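Long-range contacts in putative GntR-family transcriptional regulator (Bordetella bronchiseptica RB50, PDB 3CNV), which probably regulates transcription as a GntR-family repressor or activator, its UTRA-type domain being the part that would sense a small-molecule effector: residues 27-32 with 47-52; 64-69 with 142-147; 101-106 with 133-138. All blocks are in the same frame, centred on the assembly; numbering follows the deposited sequence.

Contact 1. Residues 27-32 with 47-52; sequences RRLRAP and VVTIRR
R27 and T49 pair in the antiparallel seam of strands 20-30 and 46-56, at the edge of the chain's own six-stranded sheet in the UTRA domain. The two exchange a pair of backbone bonds, the straighter running from T49 N to R27 O at 2.8 Å and 177°. From R27 the side chain turns at chi3 (-63°) and brings its guanidinium back beside the methyl of T49, NH2 lying 3.9 Å from T49 CG2. R28 faces V48 in a non-hydrogen-bonded pair on the other side of the sheet. V48 CG2 sits over one face of the R28 guanidinium, near its centre, 3.6 Å from R28 CZ, while R28 NH1 is bonded to the carbonyl of L76. L29 returns to the R27 side in a second hydrogen-bonded pair, with V47. Its chi1 of 44° places CG between the backbone N and the carbonyl carbon, from where the two methyls part: CD2 reaches T49 CG2, and CD1 meets V47 CG2 at 3.7 Å. The chain then leaves the sheet toward helix 33-38, and A31 rests its CB against V47 CG1 at 3.9 Å.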
# COMPACT_ATOMS: atom_id res chain seq x y z
N ARG C 27 26.93 2.18 17.86
CA ARG C 27 28.35 2.13 17.46
C ARG C 27 28.46 2.66 16.04
O ARG C 27 27.51 2.57 15.29
CB ARG C 27 28.87 0.67 17.32
CG ARG C 27 29.05 -0.05 18.52
CD ARG C 27 29.61 -1.42 18.16
NE ARG C 27 28.64 -2.16 17.35
CZ ARG C 27 28.94 -3.20 16.57
NH1 ARG C 27 30.19 -3.64 16.47
NH2 ARG C 27 27.97 -3.79 15.87
N ARG C 28 29.64 3.13 15.69
CA ARG C 28 29.97 3.37 14.29
C ARG C 28 30.86 2.24 13.81
O ARG C 28 31.67 1.73 14.56
CB ARG C 28 30.59 4.75 14.09
CG ARG C 28 29.50 5.79 14.15
CD ARG C 28 30.04 7.16 14.44
NE ARG C 28 29.10 8.24 14.13
CZ ARG C 28 28.08 8.61 14.91
NH1 ARG C 28 27.84 8.00 16.07
NH2 ARG C 28 27.30 9.61 14.52
N LEU C 29 30.66 1.83 12.58
CA LEU C 29 31.49 0.82 11.97
C LEU C 29 31.56 0.87 10.46
O LEU C 29 30.82 1.60 9.80
CB LEU C 29 31.07 -0.57 12.41
CG LEU C 29 29.59 -0.90 12.44
CD1 LEU C 29 29.04 -1.43 11.12
CD2 LEU C 29 29.38 -1.93 13.61
N ARG C 30 32.48 0.09 9.93
CA ARG C 30 32.63 -0.06 8.47
C ARG C 30 31.41 -0.84 8.00
O ARG C 30 31.12 -1.90 8.55
CB ARG C 30 33.91 -0.80 8.12
CG ARG C 30 34.16 -1.00 6.61
CD ARG C 30 35.45 -1.74 6.36
NE ARG C 30 35.66 -2.03 4.95
CZ ARG C 30 36.61 -1.50 4.20
NH1 ARG C 30 37.48 -0.66 4.72
NH2 ARG C 30 36.73 -1.86 2.92
N ALA C 31 30.70 -0.32 7.00
CA ALA C 31 29.55 -1.01 6.45
C ALA C 31 29.93 -2.45 6.01
O ALA C 31 30.81 -2.58 5.18
CB ALA C 31 28.96 -0.19 5.21
N PRO C 32 29.23 -3.51 6.52
CA PRO C 32 29.29 -4.79 5.83
C PRO C 32 28.85 -4.55 4.39
O PRO C 32 28.11 -3.62 4.12
CB PRO C 32 28.27 -5.66 6.60
CG PRO C 32 28.15 -5.03 7.95
CD PRO C 32 28.28 -3.55 7.67
N VAL C 47 29.09 3.52 8.75
CA VAL C 47 27.68 3.57 9.12
C VAL C 47 27.52 3.61 10.65
O VAL C 47 28.32 3.12 11.39
CB VAL C 47 26.82 2.38 8.53
CG1 VAL C 47 26.77 2.47 6.93
CG2 VAL C 47 27.34 1.05 9.02
N VAL C 48 26.50 4.30 11.08
CA VAL C 48 26.09 4.22 12.48
C VAL C 48 25.14 3.05 12.57
O VAL C 48 24.24 2.88 11.72
CB VAL C 48 25.31 5.46 12.92
CG1 VAL C 48 24.88 5.33 14.47
CG2 VAL C 48 26.10 6.68 12.66
N THR C 49 25.33 2.25 13.59
CA THR C 49 24.39 1.21 13.86
C THR C 49 23.83 1.31 15.26
O THR C 49 24.52 1.58 16.23
CB THR C 49 24.99 -0.22 13.59
OG1 THR C 49 23.91 -1.17 13.44
CG2 THR C 49 25.98 -0.63 14.74
N ILE C 50 22.52 1.08 15.31
CA ILE C 50 21.79 1.05 16.55
C ILE C 50 21.03 -0.27 16.66
O ILE C 50 20.45 -0.78 15.68
CB ILE C 50 20.73 2.20 16.54
CG1 ILE C 50 21.41 3.57 16.25
CG2 ILE C 50 19.85 2.18 17.81
CD1 ILE C 50 20.40 4.69 15.92
N ARG C 51 21.09 -0.84 17.84
CA ARG C 51 20.13 -1.86 18.27
C ARG C 51 19.16 -1.31 19.30
O ARG C 51 19.57 -0.66 20.29
CB ARG C 51 20.85 -3.08 18.81
CG ARG C 51 19.83 -4.16 19.19
CD ARG C 51 20.43 -5.42 19.55
NE ARG C 51 20.86 -6.13 18.37
CZ ARG C 51 21.29 -7.38 18.41
NH1 ARG C 51 21.33 -8.02 19.59
NH2 ARG C 51 21.65 -7.98 17.27
N ARG C 52 17.88 -1.54 19.08
CA ARG C 52 16.90 -1.15 20.12
C ARG C 52 15.83 -2.18 20.36
O ARG C 52 15.52 -2.99 19.51
CB ARG C 52 16.28 0.21 19.82
CG ARG C 52 15.53 0.32 18.67
CD ARG C 52 14.06 0.01 18.96
NE ARG C 52 13.37 0.31 17.74
CZ ARG C 52 12.91 1.51 17.41
NH1 ARG C 52 12.94 2.50 18.27
NH2 ARG C 52 12.34 1.66 16.22

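Contact 2. Residues 64-69 with 142-147; sequences DDLWLP and PMEVRR
Strands 59-69 and 141-150 pair at the middle of the antiparallel sheet, and residues 64-69 with 142-147 form a buried part of that seam, their axes 4.6 Å apart. D65 with R147 and W67 with V145 are hydrogen-bonded pairs, with L66 and R146 a non-hydrogen-bonded pair between them.

On the face carrying D65, W67, V145 and R147, D65 and R147 carry a salt bridge beside the W67 ring. R147 NH2 lies 2.6 Å from D65 OD2, in a hydrogen bond that is weak because its angle is only 126°; carboxylate and guanidinium planes stand 81° apart. R147 NH2 also lies at the ring's edge, 3.9 Å from W67 CH2. D65 OD1 is held separately by R51. The W67 ring crosses V145 obliquely and touches it through CE3, 3.7 Å from V145 CG1.

The opposite face holds a salt-bridge network of D64, E144 and R146. R146 is bent at chi3 (-57°), which turns its guanidinium back along its own strand to E144. NE and NH2 both grip E144 OE2 side-on, the shorter bond being NH2 to OE2 at 2.7 Å. L66 lies alongside R146, with CG 3.7 Å from R146 NE. D64 OD2 and R146 NH1 form only a long ion pair, 3.9 Å apart, with the oxygen well off the guanidinium plane; a water bridges the two. R52 is the stronger partner of D64, and E144 OE1 bonds Y89.

Near the far end P69 CG packs tightly on the selenomethionine methyl, M143 CE, at 3.5 Å. M143 and E144 both face S135, a classic beta bulge. R146 NH1 also bonds a citrate, probably from the crystallisation liquor; such molecules often mark pockets, and the position may correspond to the effector site of UTRA domains.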
# COMPACT_ATOMS: atom_id res chain seq x y z
N ASP C 64 15.13 -4.33 16.97
CA ASP C 64 15.49 -3.67 15.71
C ASP C 64 17.00 -3.42 15.68
O ASP C 64 17.58 -2.93 16.65
CB ASP C 64 14.85 -2.30 15.57
CG ASP C 64 13.41 -2.31 15.15
OD1 ASP C 64 13.03 -3.20 14.33
OD2 ASP C 64 12.66 -1.35 15.61
N ASP C 65 17.62 -3.76 14.56
CA ASP C 65 18.99 -3.36 14.23
C ASP C 65 18.85 -2.39 13.07
O ASP C 65 18.22 -2.73 12.08
CB ASP C 65 19.92 -4.51 13.81
CG ASP C 65 20.39 -5.36 14.97
OD1 ASP C 65 20.61 -4.80 16.04
OD2 ASP C 65 20.55 -6.59 14.81
N LEU C 66 19.53 -1.26 13.15
CA LEU C 66 19.45 -0.18 12.13
C LEU C 66 20.87 0.14 11.70
O LEU C 66 21.80 0.12 12.48
CB LEU C 66 18.87 1.13 12.76
CG LEU C 66 17.48 1.39 13.23
CD1 LEU C 66 17.13 0.65 14.54
CD2 LEU C 66 17.41 2.90 13.33
N TRP C 67 21.00 0.54 10.45
CA TRP C 67 22.27 0.99 9.91
C TRP C 67 21.94 2.27 9.11
O TRP C 67 21.08 2.28 8.23
CB TRP C 67 22.85 -0.04 8.93
CG TRP C 67 23.35 -1.33 9.53
CD1 TRP C 67 24.62 -1.63 9.91
CD2 TRP C 67 22.56 -2.49 9.82
NE1 TRP C 67 24.67 -2.90 10.41
CE2 TRP C 67 23.41 -3.44 10.38
CE3 TRP C 67 21.22 -2.80 9.65
CZ2 TRP C 67 22.96 -4.71 10.76
CZ3 TRP C 67 20.78 -4.04 10.04
CH2 TRP C 67 21.63 -4.98 10.61
N LEU C 68 22.66 3.31 9.41
CA LEU C 68 22.51 4.62 8.80
C LEU C 68 23.84 5.15 8.24
O LEU C 68 24.87 5.00 8.84
CB LEU C 68 21.99 5.57 9.85
CG LEU C 68 20.72 5.14 10.62
CD1 LEU C 68 20.64 5.86 11.95
CD2 LEU C 68 19.51 5.48 9.74
N PRO C 69 23.79 5.82 7.07
CA PRO C 69 25.04 6.33 6.47
C PRO C 69 25.75 7.36 7.41
O PRO C 69 25.14 8.32 7.88
CB PRO C 69 24.58 6.95 5.17
CG PRO C 69 23.06 7.14 5.32
CD PRO C 69 22.58 6.17 6.30
N PRO C 142 18.40 5.82 -0.62
CA PRO C 142 18.28 4.99 0.56
C PRO C 142 19.01 5.62 1.75
O PRO C 142 20.11 6.13 1.60
CB PRO C 142 18.87 3.65 0.11
CG PRO C 142 19.83 4.01 -0.92
CD PRO C 142 19.39 5.26 -1.57
N MSE C 143 18.36 5.66 2.88
CA MSE C 143 18.92 6.31 4.07
C MSE C 143 18.93 5.47 5.36
O MSE C 143 19.48 5.88 6.40
CB MSE C 143 18.12 7.60 4.41
CG MSE C 143 18.35 8.78 3.53
SE MSE C 143 20.21 9.28 3.14
CE MSE C 143 20.76 9.69 4.94
N GLU C 144 18.28 4.34 5.31
CA GLU C 144 18.22 3.42 6.44
C GLU C 144 17.96 2.03 6.00
O GLU C 144 17.13 1.77 5.11
CB GLU C 144 17.07 3.76 7.42
CG GLU C 144 17.05 2.88 8.67
CD GLU C 144 15.70 2.87 9.40
OE1 GLU C 144 14.65 2.79 8.69
OE2 GLU C 144 15.72 2.92 10.66
N VAL C 145 18.68 1.15 6.70
CA VAL C 145 18.46 -0.28 6.69
C VAL C 145 18.06 -0.68 8.06
O VAL C 145 18.71 -0.35 9.03
CB VAL C 145 19.69 -1.13 6.27
CG1 VAL C 145 19.38 -2.68 6.42
CG2 VAL C 145 20.11 -0.85 4.81
N ARG C 146 16.93 -1.35 8.17
CA ARG C 146 16.51 -1.83 9.48
C ARG C 146 16.03 -3.28 9.38
O ARG C 146 15.22 -3.62 8.49
CB ARG C 146 15.37 -0.91 10.02
CG ARG C 146 14.86 -1.29 11.41
CD ARG C 146 13.71 -0.39 11.92
NE ARG C 146 14.04 1.03 11.96
CZ ARG C 146 13.34 1.97 12.57
NH1 ARG C 146 12.16 1.68 13.13
NH2 ARG C 146 13.79 3.22 12.55
N ARG C 147 16.56 -4.15 10.27
CA ARG C 147 16.09 -5.45 10.44
C ARG C 147 15.42 -5.61 11.79
O ARG C 147 16.04 -5.42 12.86
CB ARG C 147 17.18 -6.49 10.37
CG ARG C 147 16.55 -7.87 10.65
CD ARG C 147 17.58 -9.01 10.70
NE ARG C 147 18.90 -8.57 11.14
CZ ARG C 147 19.31 -8.50 12.42
NH1 ARG C 147 18.51 -8.79 13.42
NH2 ARG C 147 20.56 -8.10 12.68
O HOH W 1 10.73 -0.80 13.86

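Contact 3. Residues 101-106 with 133-138; sequences VRADEK and RISYTY
R102 and Y136 meet where strand 102-111 joins strand 127-137; V101 and R102 both face Y136, a classic beta bulge. The carbonyl of Y136 accepts from V101 N at 2.9 Å, and Y136 N donates to R102 O. D104 and I134 exchange two backbone bonds.

The guanidinium of R102 lies flat over the Y136 ring, a cation-pi stack with planes 20° apart and CZ 4.1 Å from the ring centroid. Two hydrogen bonds within the segment, part of a salt bridge, help fix its rotation: NE binds D104 OD1 at 2.8 Å and NH2 binds D104 OD2, while NH1 pairs with D140. D104 OD1 also bonds S160 of a second subunit. Water joins D104 OD2 to Y136 OH, 2.6 Å from the hydroxyl.

On the other face R133 grips E105 OE2 with NE, at 2.8 Å, and NH2, at 3.0 Å. OE2 offers NE its anti lone pair, and the carboxylate and guanidinium planes are nearly coplanar. A water donates to the same oxygen, E105 OE1 is hydrogen-bonded to Y157, and R133 NH1 to Y89.

Strand 141-150 flanks strand 127-137, S135 OG bonding E144. Beyond A103, D104 and E105 the sheet continues, antiparallel, into that second subunit.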
# COMPACT_ATOMS: atom_id res chain seq x y z
N VAL C 101 9.93 8.75 2.56
CA VAL C 101 8.77 8.75 1.70
C VAL C 101 8.28 7.35 1.36
O VAL C 101 7.10 7.15 1.08
CB VAL C 101 9.08 9.56 0.38
CG1 VAL C 101 9.59 10.91 0.74
CG2 VAL C 101 10.09 8.85 -0.45
N ARG C 102 9.18 6.38 1.43
CA ARG C 102 8.87 4.99 1.11
C ARG C 102 9.73 4.06 1.89
O ARG C 102 10.88 4.37 2.19
CB ARG C 102 9.19 4.69 -0.43
CG ARG C 102 8.61 3.35 -0.91
CD ARG C 102 8.97 3.05 -2.40
NE ARG C 102 10.21 2.29 -2.63
CZ ARG C 102 11.26 2.84 -3.21
NH1 ARG C 102 11.21 4.10 -3.57
NH2 ARG C 102 12.36 2.15 -3.46
N ALA C 103 9.23 2.86 2.06
CA ALA C 103 10.02 1.73 2.60
C ALA C 103 9.77 0.45 1.81
O ALA C 103 8.63 0.15 1.44
CB ALA C 103 9.78 1.47 4.06
N ASP C 104 10.82 -0.30 1.50
CA ASP C 104 10.65 -1.57 0.79
C ASP C 104 11.04 -2.63 1.85
O ASP C 104 12.08 -2.52 2.49
CB ASP C 104 11.54 -1.71 -0.41
CG ASP C 104 11.17 -0.76 -1.57
OD1 ASP C 104 9.97 -0.30 -1.68
OD2 ASP C 104 12.11 -0.50 -2.40
N GLU C 105 10.16 -3.59 2.08
CA GLU C 105 10.35 -4.65 3.09
C GLU C 105 10.31 -6.06 2.51
O GLU C 105 9.64 -6.36 1.53
CB GLU C 105 9.33 -4.51 4.22
CG GLU C 105 9.45 -3.31 5.05
CD GLU C 105 8.37 -3.17 6.14
OE1 GLU C 105 7.35 -3.91 6.16
OE2 GLU C 105 8.53 -2.26 6.96
N LYS C 106 11.06 -6.93 3.17
CA LYS C 106 11.10 -8.36 2.94
C LYS C 106 10.80 -9.05 4.29
O LYS C 106 11.52 -8.84 5.30
CB LYS C 106 12.48 -8.79 2.41
CG LYS C 106 12.90 -8.17 1.12
CD LYS C 106 14.25 -8.69 0.64
CE LYS C 106 14.56 -8.21 -0.77
NZ LYS C 106 15.62 -9.05 -1.45
N ARG C 133 13.93 -4.05 6.18
CA ARG C 133 13.46 -2.79 5.56
C ARG C 133 14.62 -1.96 4.99
O ARG C 133 15.67 -1.82 5.63
CB ARG C 133 12.73 -1.97 6.63
CG ARG C 133 12.09 -0.68 6.11
CD ARG C 133 11.50 0.18 7.17
NE ARG C 133 10.51 -0.56 7.94
CZ ARG C 133 10.15 -0.37 9.20
NH1 ARG C 133 10.69 0.54 9.94
NH2 ARG C 133 9.21 -1.16 9.70
N ILE C 134 14.42 -1.41 3.82
CA ILE C 134 15.20 -0.27 3.38
C ILE C 134 14.27 0.90 3.20
O ILE C 134 13.29 0.77 2.53
CB ILE C 134 15.95 -0.57 2.06
CG1 ILE C 134 16.72 -1.89 2.14
CG2 ILE C 134 16.81 0.63 1.66
CD1 ILE C 134 17.26 -2.40 0.70
N SER C 135 14.61 2.05 3.81
CA SER C 135 13.79 3.26 3.78
C SER C 135 14.47 4.29 2.92
O SER C 135 15.71 4.44 2.89
CB SER C 135 13.62 3.88 5.19
OG SER C 135 13.14 2.91 6.01
N TYR C 136 13.63 5.00 2.21
CA TYR C 136 14.06 5.95 1.19
C TYR C 136 13.56 7.36 1.48
O TYR C 136 12.47 7.57 1.98
CB TYR C 136 13.60 5.50 -0.23
CG TYR C 136 14.17 4.18 -0.69
CD1 TYR C 136 15.28 4.14 -1.48
CD2 TYR C 136 13.60 2.98 -0.30
CE1 TYR C 136 15.84 2.92 -1.86
CE2 TYR C 136 14.15 1.75 -0.71
CZ TYR C 136 15.28 1.74 -1.44
OH TYR C 136 15.89 0.57 -1.84
N THR C 137 14.40 8.33 1.18
CA THR C 137 14.00 9.70 1.16
C THR C 137 13.67 10.01 -0.29
O THR C 137 13.82 9.17 -1.20
CB THR C 137 15.10 10.69 1.71
OG1 THR C 137 16.29 10.69 0.88
CG2 THR C 137 15.53 10.31 3.10
N TYR C 138 13.25 11.22 -0.51
CA TYR C 138 13.13 11.79 -1.90
C TYR C 138 14.23 11.45 -2.94
O TYR C 138 15.43 11.47 -2.70
CB TYR C 138 12.82 13.32 -1.77
CG TYR C 138 11.39 13.50 -1.21
CD1 TYR C 138 10.25 13.27 -2.03
CD2 TYR C 138 11.15 13.85 0.10
CE1 TYR C 138 8.93 13.39 -1.53
CE2 TYR C 138 9.83 13.97 0.62
CZ TYR C 138 8.72 13.73 -0.21
OH TYR C 138 7.41 13.82 0.26
O HOH W 2 14.63 -1.67 -2.10
O HOH W 3 6.62 -2.20 8.66

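All three contacts lie in one six-stranded antiparallel sheet, with contacts 1 and 3 at the two outer strands of the chain's own sheet and contact 2 between them. Contacts 1 and 2 have centres 8 Å apart and meet through neighbouring strands 46-56 and 59-69: T49 OG1 and L66 O are 2.7 Å apart, a probable hydrogen bond. Contacts 2 and 3, 10 Å apart between centres, join where R146 O and R133 N are 2.7 Å apart; along the chain, contact 3 is nested within the loop closed by contact 2. Contacts 1 and 3 do not touch, their centres being about 18 Å apart. R52 and R146 hydrogen-bond the bound citrate, with the R133 side chain about 5 Å from it.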